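Local coordinates for cytosolic phospholipase A2 delta (Homo sapiens, PDB 5IZ5), which hydrolyses glycerophospholipids at the sn-2 position in a calcium-dependent manner, preferring linoleic acid there and releasing a lysophospholipid and a free fatty acid, at residues A292-F297 / M663-R668; S299-V304 / C357-S362; Q447-Q452 / V501-F506; A454-G459 / F487-V492. The protein carries 3 engineered substitutions. All coordinates share one frame; numbering follows the deposited sequence.

How the contacts relate
All four contacts lie in the catalytic part of the chain, away from the nucleophile S365. Contacts 1, 2 and 4 are buried; contact 3 is only partly so. Contacts 1 and 2 share helix 292-313 and are polar: an arginine-glutamate salt bridge in one, an arginine on a backbone carbonyl in the other, their centres about 11 Å apart. Contacts 3 and 4 both draw on the loop before strand 463-471 and are mainly apolar, proline and leucine meeting in each. They adjoin through the V492 N to V501 O hydrogen bond, 2.7 Å. R300 and R301 of the helix reach L456 O and G459 O, joining contact 2 to contact 4.

Contact 1: A292-F297 / M663-R668; sequences AEEQAF and MFRPGR. With SO4 (sulfate ion), chain N.
R668 holds E294 side-on with two nitrogens, one to each carboxylate oxygen. NE of R668 donates to OE2 of E294 over 2.8 Å at an N-H...O angle of 174°, and NH2 of R668 reaches OE1 of E294 at 3.0 Å. Both oxygens use their syn lone pairs, and the carboxylate and guanidinium planes lie only 8° apart, the geometry of a bidentate salt bridge. The extended E294 chain brings its acid to this edge, CG being anti to the backbone N (chi1 180°). R668 has a bend at chi2 and meets it nearly at a right angle. Shortening R668 to an alanine is likely to cost the E294 carboxylate both in-plane N-H donors, leaving it Y360 OH and the more distant charge of R665. R665 CD lies 3.4 Å above one face of the R668 guanidinium, toward its rim; R665 and R668 both also bridge to E486, and R665 to E491. NH1 of R665, 4.5 Å from OE1 of E294, offers charge attraction without aiming an N-H at it. The type II turn R665-R668 places G667 where its N makes weak hydrogen bonds to a sulfate, probably from the crystallisation liquor. The salt bridge ties the start of helix 292-313 to the loop before strand 672-676. Y360 of strand 360-363 hydrogen-bonds E294 OE2, and L463 and L465 of strand 463-471 pack against E294 and R668 respectively.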
loop_
_atom_site.group_PDB
_atom_site.type_symbol
_atom_site.label_atom_id
_atom_site.label_comp_id
_atom_site.label_asym_id
_atom_site.label_seq_id
_atom_site.Cartn_x
_atom_site.Cartn_y
_atom_site.Cartn_z
ATOM N N ALA B 292 -15.966 7.213 -9.580
ATOM C CA ALA B 292 -16.973 7.228 -10.643
ATOM C C ALA B 292 -17.012 5.909 -11.403
ATOM O O ALA B 292 -18.086 5.371 -11.656
ATOM C CB ALA B 292 -16.708 8.381 -11.602
ATOM N N GLU B 293 -15.839 5.385 -11.748
ATOM C CA GLU B 293 -15.751 4.130 -12.495
ATOM C C GLU B 293 -16.352 2.942 -11.736
ATOM O O GLU B 293 -17.006 2.094 -12.338
ATOM C CB GLU B 293 -14.302 3.825 -12.872
ATOM C CG GLU B 293 -13.705 4.766 -13.924
ATOM C CD GLU B 293 -13.979 4.336 -15.360
ATOM O OE1 GLU B 293 -14.520 3.232 -15.616
ATOM O OE2 GLU B 293 -13.633 5.126 -16.258
ATOM N N GLU B 294 -16.144 2.882 -10.421
ATOM C CA GLU B 294 -16.718 1.790 -9.626
ATOM C C GLU B 294 -18.237 1.945 -9.519
ATOM O O GLU B 294 -18.961 0.964 -9.612
ATOM C CB GLU B 294 -16.089 1.693 -8.228
ATOM C CG GLU B 294 -16.688 0.563 -7.387
ATOM C CD GLU B 294 -15.878 0.191 -6.149
ATOM O OE1 GLU B 294 -14.684 0.555 -6.058
ATOM O OE2 GLU B 294 -16.446 -0.488 -5.261
ATOM N N GLN B 295 -18.708 3.173 -9.320
ATOM C CA GLN B 295 -20.148 3.444 -9.299
ATOM C C GLN B 295 -20.817 3.032 -10.606
ATOM O O GLN B 295 -21.864 2.387 -10.598
ATOM C CB GLN B 295 -20.417 4.918 -9.038
ATOM C CG GLN B 295 -20.206 5.317 -7.599
ATOM C CD GLN B 295 -20.409 6.804 -7.388
ATOM O OE1 GLN B 295 -21.392 7.385 -7.859
ATOM N NE2 GLN B 295 -19.481 7.434 -6.668
ATOM N N ALA B 296 -20.199 3.400 -11.725
ATOM C CA ALA B 296 -20.693 3.002 -13.039
ATOM C C ALA B 296 -20.687 1.486 -13.181
ATOM O O ALA B 296 -21.640 0.900 -13.693
ATOM C CB ALA B 296 -19.863 3.644 -14.137
ATOM N N PHE B 297 -19.618 0.847 -12.716
ATOM C CA PHE B 297 -19.558 -0.609 -12.751
ATOM C C PHE B 297 -20.724 -1.226 -11.976
ATOM O O PHE B 297 -21.302 -2.217 -12.410
ATOM C CB PHE B 297 -18.232 -1.138 -12.193
ATOM C CG PHE B 297 -18.272 -2.596 -11.842
ATOM C CD1 PHE B 297 -18.082 -3.554 -12.817
ATOM C CD2 PHE B 297 -18.541 -3.007 -10.546
ATOM C CE1 PHE B 297 -18.138 -4.898 -12.514
ATOM C CE2 PHE B 297 -18.601 -4.353 -10.230
ATOM C CZ PHE B 297 -18.397 -5.300 -11.215
ATOM N N MET B 663 -14.010 -5.322 1.845
ATOM C CA MET B 663 -15.456 -5.482 2.019
ATOM C C MET B 663 -16.078 -4.393 2.902
ATOM O O MET B 663 -17.297 -4.290 2.953
ATOM C CB MET B 663 -15.796 -6.876 2.574
ATOM C CG MET B 663 -15.413 -8.040 1.659
ATOM S SD MET B 663 -16.152 -7.895 0.019
ATOM C CE MET B 663 -15.518 -9.338 -0.828
ATOM N N PHE B 664 -15.258 -3.572 3.568
ATOM C CA PHE B 664 -15.767 -2.502 4.443
ATOM C C PHE B 664 -15.360 -1.082 4.067
ATOM O O PHE B 664 -15.529 -0.158 4.860
ATOM C CB PHE B 664 -15.369 -2.788 5.892
ATOM C CG PHE B 664 -15.967 -4.044 6.416
ATOM C CD1 PHE B 664 -17.265 -4.045 6.887
ATOM C CD2 PHE B 664 -15.258 -5.236 6.391
ATOM C CE1 PHE B 664 -17.838 -5.208 7.354
ATOM C CE2 PHE B 664 -15.825 -6.404 6.855
ATOM C CZ PHE B 664 -17.122 -6.388 7.337
ATOM N N ARG B 665 -14.828 -0.898 2.868
ATOM C CA ARG B 665 -14.625 0.449 2.364
ATOM C C ARG B 665 -15.996 1.133 2.288
ATOM O O ARG B 665 -16.964 0.511 1.848
ATOM C CB ARG B 665 -13.976 0.420 0.985
ATOM C CG ARG B 665 -13.783 1.805 0.390
ATOM C CD ARG B 665 -13.004 1.771 -0.906
ATOM N NE ARG B 665 -12.915 3.100 -1.508
ATOM C CZ ARG B 665 -12.274 3.379 -2.642
ATOM N NH1 ARG B 665 -11.640 2.424 -3.324
ATOM N NH2 ARG B 665 -12.260 4.627 -3.100
ATOM N N PRO B 666 -16.088 2.404 2.727
ATOM C CA PRO B 666 -17.369 3.116 2.668
ATOM C C PRO B 666 -17.985 3.126 1.268
ATOM O O PRO B 666 -17.277 3.317 0.282
ATOM C CB PRO B 666 -17.003 4.538 3.104
ATOM C CG PRO B 666 -15.797 4.374 3.961
ATOM C CD PRO B 666 -15.039 3.216 3.374
ATOM N N GLY B 667 -19.293 2.907 1.192
ATOM C CA GLY B 667 -19.990 2.889 -0.085
ATOM C C GLY B 667 -20.278 1.501 -0.613
ATOM O O GLY B 667 -21.214 1.325 -1.387
ATOM N N ARG B 668 -19.496 0.504 -0.203
ATOM C CA ARG B 668 -19.652 -0.845 -0.756
ATOM C C ARG B 668 -20.899 -1.581 -0.235
ATOM O O ARG B 668 -21.521 -2.338 -0.978
ATOM C CB ARG B 668 -18.378 -1.673 -0.544
ATOM C CG ARG B 668 -17.179 -1.090 -1.286
ATOM C CD ARG B 668 -16.317 -2.151 -1.945
ATOM N NE ARG B 668 -15.400 -1.543 -2.912
ATOM C CZ ARG B 668 -14.090 -1.377 -2.741
ATOM N NH1 ARG B 668 -13.481 -1.788 -1.633
ATOM N NH2 ARG B 668 -13.374 -0.793 -3.698
HETATM S S SO4 N . -21.337 3.296 4.043
HETATM O O1 SO4 N . -21.287 1.850 3.740
HETATM O O2 SO4 N . -22.471 3.566 4.952
HETATM O O3 SO4 N . -20.084 3.704 4.716
HETATM O O4 SO4 N . -21.527 4.074 2.795
#

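Contact 2: S299-V304 / C357-S362; sequences SRRKQV and CVTYFS
R301 turns the NE/NH2 edge of its guanidinium toward the V358 carbonyl, while its aliphatic stem passes T359 in the opposite direction. A bend at chi2 (59°) directs the chain beyond CG to that carbonyl. NE and NH2 of R301 both donate to V358 O, at 2.8 and 2.7 Å, with N-H...O angles of 142° and 144°. The oxygen sits near the guanidinium plane; NH2 lies in the carbonyl plane, whereas NE is tilted from it. A single buried acceptor therefore takes a forked pair of bonds, each somewhat bent. The site is at the entry to strand 360-363, a parallel strand of the mixed central sheet of this alpha/beta hydrolase, and R301 comes to it from helix 292-313. R301 NH1 has a separate partner, G459 O. Nearer the helix, R301 CG lies 4.2 Å from both T359 CA and T359 OG1, a loose van der Waals approach. T359 CG2 stands 3.7 Å above the centre of the Y360 ring.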
loop_
_atom_site.group_PDB
_atom_site.type_symbol
_atom_site.label_atom_id
_atom_site.label_comp_id
_atom_site.label_asym_id
_atom_site.label_seq_id
_atom_site.Cartn_x
_atom_site.Cartn_y
_atom_site.Cartn_z
ATOM N N SER B 299 -23.769 -0.133 -11.385
ATOM C CA SER B 299 -25.000 -0.069 -12.185
ATOM C C SER B 299 -25.012 -1.159 -13.248
ATOM O O SER B 299 -26.009 -1.853 -13.414
ATOM C CB SER B 299 -25.201 1.324 -12.806
ATOM O OG SER B 299 -24.274 1.608 -13.850
ATOM N N ARG B 300 -23.889 -1.336 -13.935
ATOM C CA ARG B 300 -23.759 -2.399 -14.925
ATOM C C ARG B 300 -23.884 -3.788 -14.289
ATOM O O ARG B 300 -24.640 -4.636 -14.772
ATOM C CB ARG B 300 -22.427 -2.253 -15.677
ATOM C CG ARG B 300 -22.406 -1.072 -16.630
ATOM C CD ARG B 300 -21.172 -0.965 -17.509
ATOM N NE ARG B 300 -19.899 -1.343 -16.874
ATOM C CZ ARG B 300 -19.012 -0.488 -16.355
ATOM N NH1 ARG B 300 -19.233 0.821 -16.351
ATOM N NH2 ARG B 300 -17.884 -0.951 -15.829
ATOM N N ARG B 301 -23.177 -4.007 -13.185
ATOM C CA ARG B 301 -23.136 -5.324 -12.552
ATOM C C ARG B 301 -24.487 -5.715 -11.951
ATOM O O ARG B 301 -24.884 -6.869 -12.030
ATOM C CB ARG B 301 -22.042 -5.377 -11.471
ATOM C CG ARG B 301 -21.829 -6.743 -10.828
ATOM C CD ARG B 301 -21.444 -7.800 -11.849
ATOM N NE ARG B 301 -21.215 -9.102 -11.238
ATOM C CZ ARG B 301 -20.944 -10.213 -11.918
ATOM N NH1 ARG B 301 -20.863 -10.198 -13.247
ATOM N NH2 ARG B 301 -20.757 -11.352 -11.264
ATOM N N LYS B 302 -25.180 -4.756 -11.348
ATOM C CA LYS B 302 -26.450 -5.042 -10.670
ATOM C C LYS B 302 -27.567 -5.516 -11.597
ATOM O O LYS B 302 -28.487 -6.205 -11.148
ATOM C CB LYS B 302 -26.909 -3.845 -9.843
ATOM C CG LYS B 302 -26.147 -3.747 -8.534
ATOM C CD LYS B 302 -26.490 -2.489 -7.762
ATOM C CE LYS B 302 -25.595 -2.369 -6.539
ATOM N NZ LYS B 302 -25.923 -1.162 -5.738
ATOM N N GLN B 303 -27.492 -5.148 -12.875
ATOM C CA GLN B 303 -28.401 -5.711 -13.873
ATOM C C GLN B 303 -28.152 -7.199 -14.045
ATOM O O GLN B 303 -29.098 -7.986 -14.089
ATOM C CB GLN B 303 -28.242 -5.022 -15.227
ATOM C CG GLN B 303 -28.998 -3.703 -15.324
ATOM C CD GLN B 303 -30.491 -3.937 -15.535
ATOM O OE1 GLN B 303 -30.935 -4.220 -16.651
ATOM N NE2 GLN B 303 -31.267 -3.847 -14.459
ATOM N N VAL B 304 -26.879 -7.577 -14.140
ATOM C CA VAL B 304 -26.508 -8.985 -14.293
ATOM C C VAL B 304 -26.878 -9.768 -13.033
ATOM O O VAL B 304 -27.345 -10.900 -13.116
ATOM C CB VAL B 304 -25.003 -9.164 -14.614
ATOM C CG1 VAL B 304 -24.631 -10.641 -14.686
ATOM C CG2 VAL B 304 -24.647 -8.481 -15.931
ATOM N N CYS B 357 -24.353 -13.694 -9.414
ATOM C CA CYS B 357 -24.920 -12.922 -8.311
ATOM C C CYS B 357 -23.868 -12.172 -7.479
ATOM O O CYS B 357 -24.224 -11.421 -6.574
ATOM C CB CYS B 357 -25.730 -13.838 -7.386
ATOM S SG CYS B 357 -27.048 -14.771 -8.204
ATOM N N VAL B 358 -22.583 -12.360 -7.782
ATOM C CA VAL B 358 -21.504 -11.773 -6.981
ATOM C C VAL B 358 -21.062 -10.424 -7.540
ATOM O O VAL B 358 -20.745 -10.312 -8.722
ATOM C CB VAL B 358 -20.283 -12.714 -6.924
ATOM C CG1 VAL B 358 -19.156 -12.099 -6.100
ATOM C CG2 VAL B 358 -20.685 -14.065 -6.351
ATOM N N THR B 359 -21.027 -9.409 -6.683
ATOM C CA THR B 359 -20.587 -8.070 -7.078
ATOM C C THR B 359 -19.082 -7.869 -6.859
ATOM O O THR B 359 -18.386 -7.370 -7.748
ATOM C CB THR B 359 -21.380 -6.979 -6.329
ATOM O OG1 THR B 359 -22.749 -7.027 -6.746
ATOM C CG2 THR B 359 -20.828 -5.583 -6.623
ATOM N N TYR B 360 -18.588 -8.269 -5.687
ATOM C CA TYR B 360 -17.192 -8.043 -5.305
ATOM C C TYR B 360 -16.428 -9.342 -5.070
ATOM O O TYR B 360 -16.986 -10.329 -4.593
ATOM C CB TYR B 360 -17.137 -7.209 -4.037
ATOM C CG TYR B 360 -17.617 -5.784 -4.198
ATOM C CD1 TYR B 360 -16.937 -4.891 -5.014
ATOM C CD2 TYR B 360 -18.733 -5.324 -3.508
ATOM C CE1 TYR B 360 -17.362 -3.581 -5.153
ATOM C CE2 TYR B 360 -19.165 -4.015 -3.636
ATOM C CZ TYR B 360 -18.480 -3.147 -4.461
ATOM O OH TYR B 360 -18.887 -1.838 -4.586
ATOM N N PHE B 361 -15.137 -9.323 -5.388
ATOM C CA PHE B 361 -14.283 -10.505 -5.276
ATOM C C PHE B 361 -12.926 -10.046 -4.729
ATOM O O PHE B 361 -12.116 -9.482 -5.462
ATOM C CB PHE B 361 -14.191 -11.174 -6.657
ATOM C CG PHE B 361 -13.375 -12.448 -6.709
ATOM C CD1 PHE B 361 -12.840 -13.045 -5.570
ATOM C CD2 PHE B 361 -13.161 -13.065 -7.935
ATOM C CE1 PHE B 361 -12.092 -14.209 -5.670
ATOM C CE2 PHE B 361 -12.424 -14.230 -8.037
ATOM C CZ PHE B 361 -11.887 -14.805 -6.900
ATOM N N SER B 362 -12.709 -10.257 -3.428
ATOM C CA SER B 362 -11.471 -9.844 -2.759
ATOM C C SER B 362 -10.571 -11.034 -2.437
ATOM O O SER B 362 -11.044 -12.154 -2.181
ATOM C CB SER B 362 -11.761 -9.059 -1.476
ATOM O OG SER B 362 -12.210 -9.910 -0.439
#

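Contact 3: Q447-Q452 / V501-F506; sequences QKLSGQ and VPPELF
Two short 3-10 segments, 450-452 and 503-505, bring S450 and P503 to 5.8 Å between their CA atoms. The side chains then meet through carbon. L449 and P503 cross at about a right angle: CD2 of L449 touches CB of P503 at 3.7 Å, with CG of L449 almost as near to the same atom. CG of L449 is anti to the backbone N (chi1 177°), which carries the branched end of L449 toward the proline ring. The next corner of that ring serves S450, whose CA is 4.0 Å from P503 CG. E504 comes in beside it, its OE1 3.9 Å from CB of S450, in van der Waals contact; S450 OG is hydrogen-bonded to E521. L449 also packs on L527 of helix 524-531 and on Y466 of strand 463-471. The L449-P503 contact joins the loop after helix 428-441 to the one after strand 499-501. R453, the residue directly after 447-452, forms a salt bridge with E504 OE1, so the two segments themselves meet through apolar contact of leucine with proline and the fit of S450 against the ring, while a charge pair beside them links the same loops.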
loop_
_atom_site.group_PDB
_atom_site.type_symbol
_atom_site.label_atom_id
_atom_site.label_comp_id
_atom_site.label_asym_id
_atom_site.label_seq_id
_atom_site.Cartn_x
_atom_site.Cartn_y
_atom_site.Cartn_z
ATOM N N GLN B 447 0.323 -9.048 -19.310
ATOM C CA GLN B 447 -0.980 -8.540 -18.915
ATOM C C GLN B 447 -0.763 -7.615 -17.732
ATOM O O GLN B 447 0.165 -7.812 -16.944
ATOM C CB GLN B 447 -1.918 -9.689 -18.526
ATOM C CG GLN B 447 -2.345 -10.551 -19.702
ATOM C CD GLN B 447 -3.078 -11.820 -19.291
ATOM O OE1 GLN B 447 -3.125 -12.183 -18.116
ATOM N NE2 GLN B 447 -3.659 -12.502 -20.267
ATOM N N LYS B 448 -1.621 -6.613 -17.611
ATOM C CA LYS B 448 -1.489 -5.606 -16.566
ATOM C C LYS B 448 -2.796 -5.415 -15.830
ATOM O O LYS B 448 -3.866 -5.671 -16.378
ATOM C CB LYS B 448 -1.031 -4.287 -17.178
ATOM C CG LYS B 448 0.283 -4.402 -17.936
ATOM C CD LYS B 448 0.731 -3.062 -18.494
ATOM C CE LYS B 448 1.861 -3.148 -19.504
ATOM N NZ LYS B 448 2.682 -4.384 -19.425
ATOM N N LEU B 449 -2.704 -4.949 -14.587
ATOM C CA LEU B 449 -3.882 -4.717 -13.768
ATOM C C LEU B 449 -4.889 -3.798 -14.461
ATOM O O LEU B 449 -6.091 -4.032 -14.385
ATOM C CB LEU B 449 -3.492 -4.138 -12.402
ATOM C CG LEU B 449 -4.635 -3.770 -11.448
ATOM C CD1 LEU B 449 -5.601 -4.928 -11.245
ATOM C CD2 LEU B 449 -4.070 -3.317 -10.109
ATOM N N SER B 450 -4.399 -2.757 -15.127
ATOM C CA SER B 450 -5.270 -1.821 -15.839
ATOM C C SER B 450 -6.067 -2.509 -16.951
ATOM O O SER B 450 -7.189 -2.113 -17.233
ATOM C CB SER B 450 -4.456 -0.669 -16.431
ATOM O OG SER B 450 -3.527 -1.132 -17.388
ATOM N N GLY B 451 -5.479 -3.530 -17.567
ATOM C CA GLY B 451 -6.143 -4.323 -18.599
ATOM C C GLY B 451 -7.346 -5.111 -18.112
ATOM O O GLY B 451 -8.182 -5.537 -18.918
ATOM N N GLN B 452 -7.451 -5.287 -16.792
ATOM C CA GLN B 452 -8.592 -5.970 -16.186
ATOM C C GLN B 452 -9.890 -5.157 -16.243
ATOM O O GLN B 452 -10.965 -5.705 -16.028
ATOM C CB GLN B 452 -8.283 -6.350 -14.732
ATOM C CG GLN B 452 -7.116 -7.317 -14.592
ATOM C CD GLN B 452 -6.932 -7.839 -13.179
ATOM O OE1 GLN B 452 -7.728 -7.565 -12.280
ATOM N NE2 GLN B 452 -5.871 -8.601 -12.978
ATOM N N VAL B 501 -4.946 6.291 -6.844
ATOM C CA VAL B 501 -4.538 6.569 -8.211
ATOM C C VAL B 501 -4.966 5.418 -9.105
ATOM O O VAL B 501 -5.164 4.304 -8.625
ATOM C CB VAL B 501 -3.015 6.757 -8.345
ATOM C CG1 VAL B 501 -2.562 8.001 -7.595
ATOM C CG2 VAL B 501 -2.270 5.521 -7.864
ATOM N N PRO B 502 -5.113 5.682 -10.411
ATOM C CA PRO B 502 -5.359 4.577 -11.320
ATOM C C PRO B 502 -4.196 3.588 -11.292
ATOM O O PRO B 502 -3.051 3.995 -11.098
ATOM C CB PRO B 502 -5.455 5.246 -12.699
ATOM C CG PRO B 502 -5.672 6.693 -12.449
ATOM C CD PRO B 502 -5.087 6.990 -11.100
ATOM N N PRO B 503 -4.482 2.297 -11.483
ATOM C CA PRO B 503 -3.425 1.304 -11.366
ATOM C C PRO B 503 -2.260 1.548 -12.314
ATOM O O PRO B 503 -1.124 1.229 -11.964
ATOM C CB PRO B 503 -4.137 -0.010 -11.711
ATOM C CG PRO B 503 -5.347 0.397 -12.479
ATOM C CD PRO B 503 -5.769 1.688 -11.858
ATOM N N GLU B 504 -2.537 2.117 -13.494
ATOM C CA GLU B 504 -1.488 2.422 -14.475
ATOM C C GLU B 504 -0.481 3.439 -13.942
ATOM O O GLU B 504 0.655 3.460 -14.388
ATOM C CB GLU B 504 -2.067 2.865 -15.837
ATOM C CG GLU B 504 -3.018 4.049 -15.805
ATOM C CD GLU B 504 -4.469 3.618 -15.720
ATOM O OE1 GLU B 504 -4.845 2.818 -14.820
ATOM O OE2 GLU B 504 -5.235 4.099 -16.572
ATOM N N LEU B 505 -0.871 4.241 -12.958
ATOM C CA LEU B 505 0.034 5.210 -12.354
ATOM C C LEU B 505 0.700 4.750 -11.048
ATOM O O LEU B 505 1.557 5.454 -10.517
ATOM C CB LEU B 505 -0.712 6.526 -12.119
ATOM C CG LEU B 505 -1.209 7.248 -13.376
ATOM C CD1 LEU B 505 -1.801 8.589 -12.986
ATOM C CD2 LEU B 505 -0.095 7.446 -14.401
ATOM N N PHE B 506 0.319 3.583 -10.531
ATOM C CA PHE B 506 0.934 3.059 -9.313
ATOM C C PHE B 506 2.375 2.656 -9.595
ATOM O O PHE B 506 2.640 1.837 -10.477
ATOM C CB PHE B 506 0.175 1.857 -8.748
ATOM C CG PHE B 506 0.912 1.173 -7.644
ATOM C CD1 PHE B 506 0.936 1.721 -6.372
ATOM C CD2 PHE B 506 1.626 0.011 -7.890
ATOM C CE1 PHE B 506 1.638 1.112 -5.351
ATOM C CE2 PHE B 506 2.327 -0.604 -6.876
ATOM C CZ PHE B 506 2.335 -0.053 -5.610
#

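Contact 4: A454-G459 / F487-V492; sequences AALERG and FSPYEV
L456 and Y490 both carry CG anti to the carbonyl carbon (chi1 -51° and -61°), and these torsions bring the leucine methyl and the phenol together. The contact joins the type I turn L456-G459, before strand 463-471 of the mixed sheet of the alpha/beta hydrolase, to the turn of the beta hairpin formed by strands 482-487 and 492-494. L456 CD1 meets two partners, 3.8 Å from CG of P489 and 3.7 Å from CZ of Y490. It comes to the Y490 ring at a slant, while CB of L456 lies closer still to the phenol oxygen, 3.3 Å from Y490 OH. Y490 OH makes a weak hydrogen bond with R300 NH2, and the same nitrogen is hydrogen-bonded to L456 O, so one arginine reaches both sides of the contact. F297 of helix 292-313 packs on both L456 and Y490, and L463 of strand 463-471 does so too. With an alanine at the position of Y490, a gap would probably open beside L456 and F297, and R300 would lose its weak bond to the phenol oxygen. The hairpin turn has its own internal brace, an ST motif at S488 that also qualifies as an ST turn: OG accepts from Y490 N at 3.0 Å and, at the straighter angle of 167°, from E491 N, 3.1 Å away.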
loop_
_atom_site.group_PDB
_atom_site.type_symbol
_atom_site.label_atom_id
_atom_site.label_comp_id
_atom_site.label_asym_id
_atom_site.label_seq_id
_atom_site.Cartn_x
_atom_site.Cartn_y
_atom_site.Cartn_z
ATOM N N ALA B 454 -11.258 -4.238 -18.874
ATOM C CA ALA B 454 -12.008 -4.850 -19.968
ATOM C C ALA B 454 -12.944 -5.950 -19.461
ATOM O O ALA B 454 -14.037 -6.124 -19.991
ATOM C CB ALA B 454 -11.064 -5.397 -21.031
ATOM N N ALA B 455 -12.526 -6.664 -18.417
ATOM C CA ALA B 455 -13.360 -7.694 -17.784
ATOM C C ALA B 455 -14.576 -7.138 -17.045
ATOM O O ALA B 455 -15.439 -7.903 -16.606
ATOM C CB ALA B 455 -12.520 -8.521 -16.826
ATOM N N LEU B 456 -14.649 -5.816 -16.902
ATOM C CA LEU B 456 -15.726 -5.169 -16.165
ATOM C C LEU B 456 -16.583 -4.227 -17.023
ATOM O O LEU B 456 -17.504 -3.591 -16.504
ATOM C CB LEU B 456 -15.121 -4.361 -15.018
ATOM C CG LEU B 456 -14.142 -5.079 -14.091
ATOM C CD1 LEU B 456 -13.535 -4.084 -13.116
ATOM C CD2 LEU B 456 -14.828 -6.216 -13.345
ATOM N N GLU B 457 -16.290 -4.133 -18.317
ATOM C CA GLU B 457 -16.905 -3.101 -19.167
ATOM C C GLU B 457 -18.415 -3.293 -19.345
ATOM O O GLU B 457 -19.146 -2.315 -19.461
ATOM C CB GLU B 457 -16.171 -2.955 -20.503
ATOM C CG GLU B 457 -16.115 -4.188 -21.378
ATOM C CD GLU B 457 -15.122 -4.030 -22.520
ATOM O OE1 GLU B 457 -14.751 -2.878 -22.845
ATOM O OE2 GLU B 457 -14.701 -5.066 -23.083
ATOM N N ARG B 458 -18.879 -4.540 -19.312
ATOM C CA ARG B 458 -20.313 -4.848 -19.404
ATOM C C ARG B 458 -20.896 -5.383 -18.091
ATOM O O ARG B 458 -22.001 -5.927 -18.068
ATOM C CB ARG B 458 -20.541 -5.851 -20.536
ATOM C CG ARG B 458 -20.423 -5.224 -21.913
ATOM C CD ARG B 458 -20.476 -6.250 -23.012
ATOM N NE ARG B 458 -19.293 -7.093 -22.927
ATOM C CZ ARG B 458 -19.258 -8.337 -22.458
ATOM N NH1 ARG B 458 -20.354 -8.957 -22.031
ATOM N NH2 ARG B 458 -18.101 -8.963 -22.427
ATOM N N GLY B 459 -20.163 -5.202 -16.994
ATOM C CA GLY B 459 -20.543 -5.767 -15.703
ATOM C C GLY B 459 -20.584 -7.282 -15.731
ATOM O O GLY B 459 -21.328 -7.891 -14.970
ATOM N N PHE B 487 -5.976 -2.676 -4.135
ATOM C CA PHE B 487 -5.780 -2.616 -5.588
ATOM C C PHE B 487 -7.035 -3.098 -6.318
ATOM O O PHE B 487 -7.582 -4.158 -5.992
ATOM C CB PHE B 487 -4.629 -3.527 -6.037
ATOM C CG PHE B 487 -3.276 -3.116 -5.526
ATOM C CD1 PHE B 487 -2.296 -2.681 -6.407
ATOM C CD2 PHE B 487 -2.972 -3.178 -4.168
ATOM C CE1 PHE B 487 -1.039 -2.312 -5.946
ATOM C CE2 PHE B 487 -1.714 -2.810 -3.697
ATOM C CZ PHE B 487 -0.749 -2.374 -4.585
ATOM N N SER B 488 -7.469 -2.332 -7.319
ATOM C CA SER B 488 -8.504 -2.784 -8.255
ATOM C C SER B 488 -8.150 -2.312 -9.665
ATOM O O SER B 488 -7.247 -1.490 -9.828
ATOM C CB SER B 488 -9.878 -2.237 -7.855
ATOM O OG SER B 488 -10.120 -0.973 -8.448
ATOM N N PRO B 489 -8.867 -2.816 -10.689
ATOM C CA PRO B 489 -8.622 -2.334 -12.050
ATOM C C PRO B 489 -8.905 -0.844 -12.248
ATOM O O PRO B 489 -8.390 -0.257 -13.198
ATOM C CB PRO B 489 -9.582 -3.176 -12.900
ATOM C CG PRO B 489 -9.855 -4.391 -12.078
ATOM C CD PRO B 489 -9.884 -3.880 -10.672
ATOM N N TYR B 490 -9.703 -0.247 -11.367
ATOM C CA TYR B 490 -10.012 1.179 -11.430
ATOM C C TYR B 490 -9.097 2.055 -10.579
ATOM O O TYR B 490 -8.753 3.161 -10.996
ATOM C CB TYR B 490 -11.473 1.439 -11.028
ATOM C CG TYR B 490 -12.486 0.756 -11.918
ATOM C CD1 TYR B 490 -12.405 0.854 -13.305
ATOM C CD2 TYR B 490 -13.538 0.024 -11.374
ATOM C CE1 TYR B 490 -13.332 0.237 -14.120
ATOM C CE2 TYR B 490 -14.467 -0.607 -12.186
ATOM C CZ TYR B 490 -14.360 -0.495 -13.556
ATOM O OH TYR B 490 -15.275 -1.108 -14.370
ATOM N N GLU B 491 -8.718 1.598 -9.388
ATOM C CA GLU B 491 -7.844 2.410 -8.556
ATOM C C GLU B 491 -7.099 1.650 -7.461
ATOM O O GLU B 491 -7.523 0.577 -7.013
ATOM C CB GLU B 491 -8.606 3.597 -7.949
ATOM C CG GLU B 491 -9.879 3.246 -7.212
ATOM C CD GLU B 491 -10.523 4.437 -6.517
ATOM O OE1 GLU B 491 -10.253 5.595 -6.897
ATOM O OE2 GLU B 491 -11.314 4.211 -5.582
ATOM N N VAL B 492 -5.975 2.244 -7.067
ATOM C CA VAL B 492 -5.074 1.712 -6.064
ATOM C C VAL B 492 -4.878 2.806 -5.027
ATOM O O VAL B 492 -4.581 3.952 -5.378
ATOM C CB VAL B 492 -3.709 1.359 -6.686
ATOM C CG1 VAL B 492 -2.748 0.863 -5.620
ATOM C CG2 VAL B 492 -3.867 0.315 -7.788
#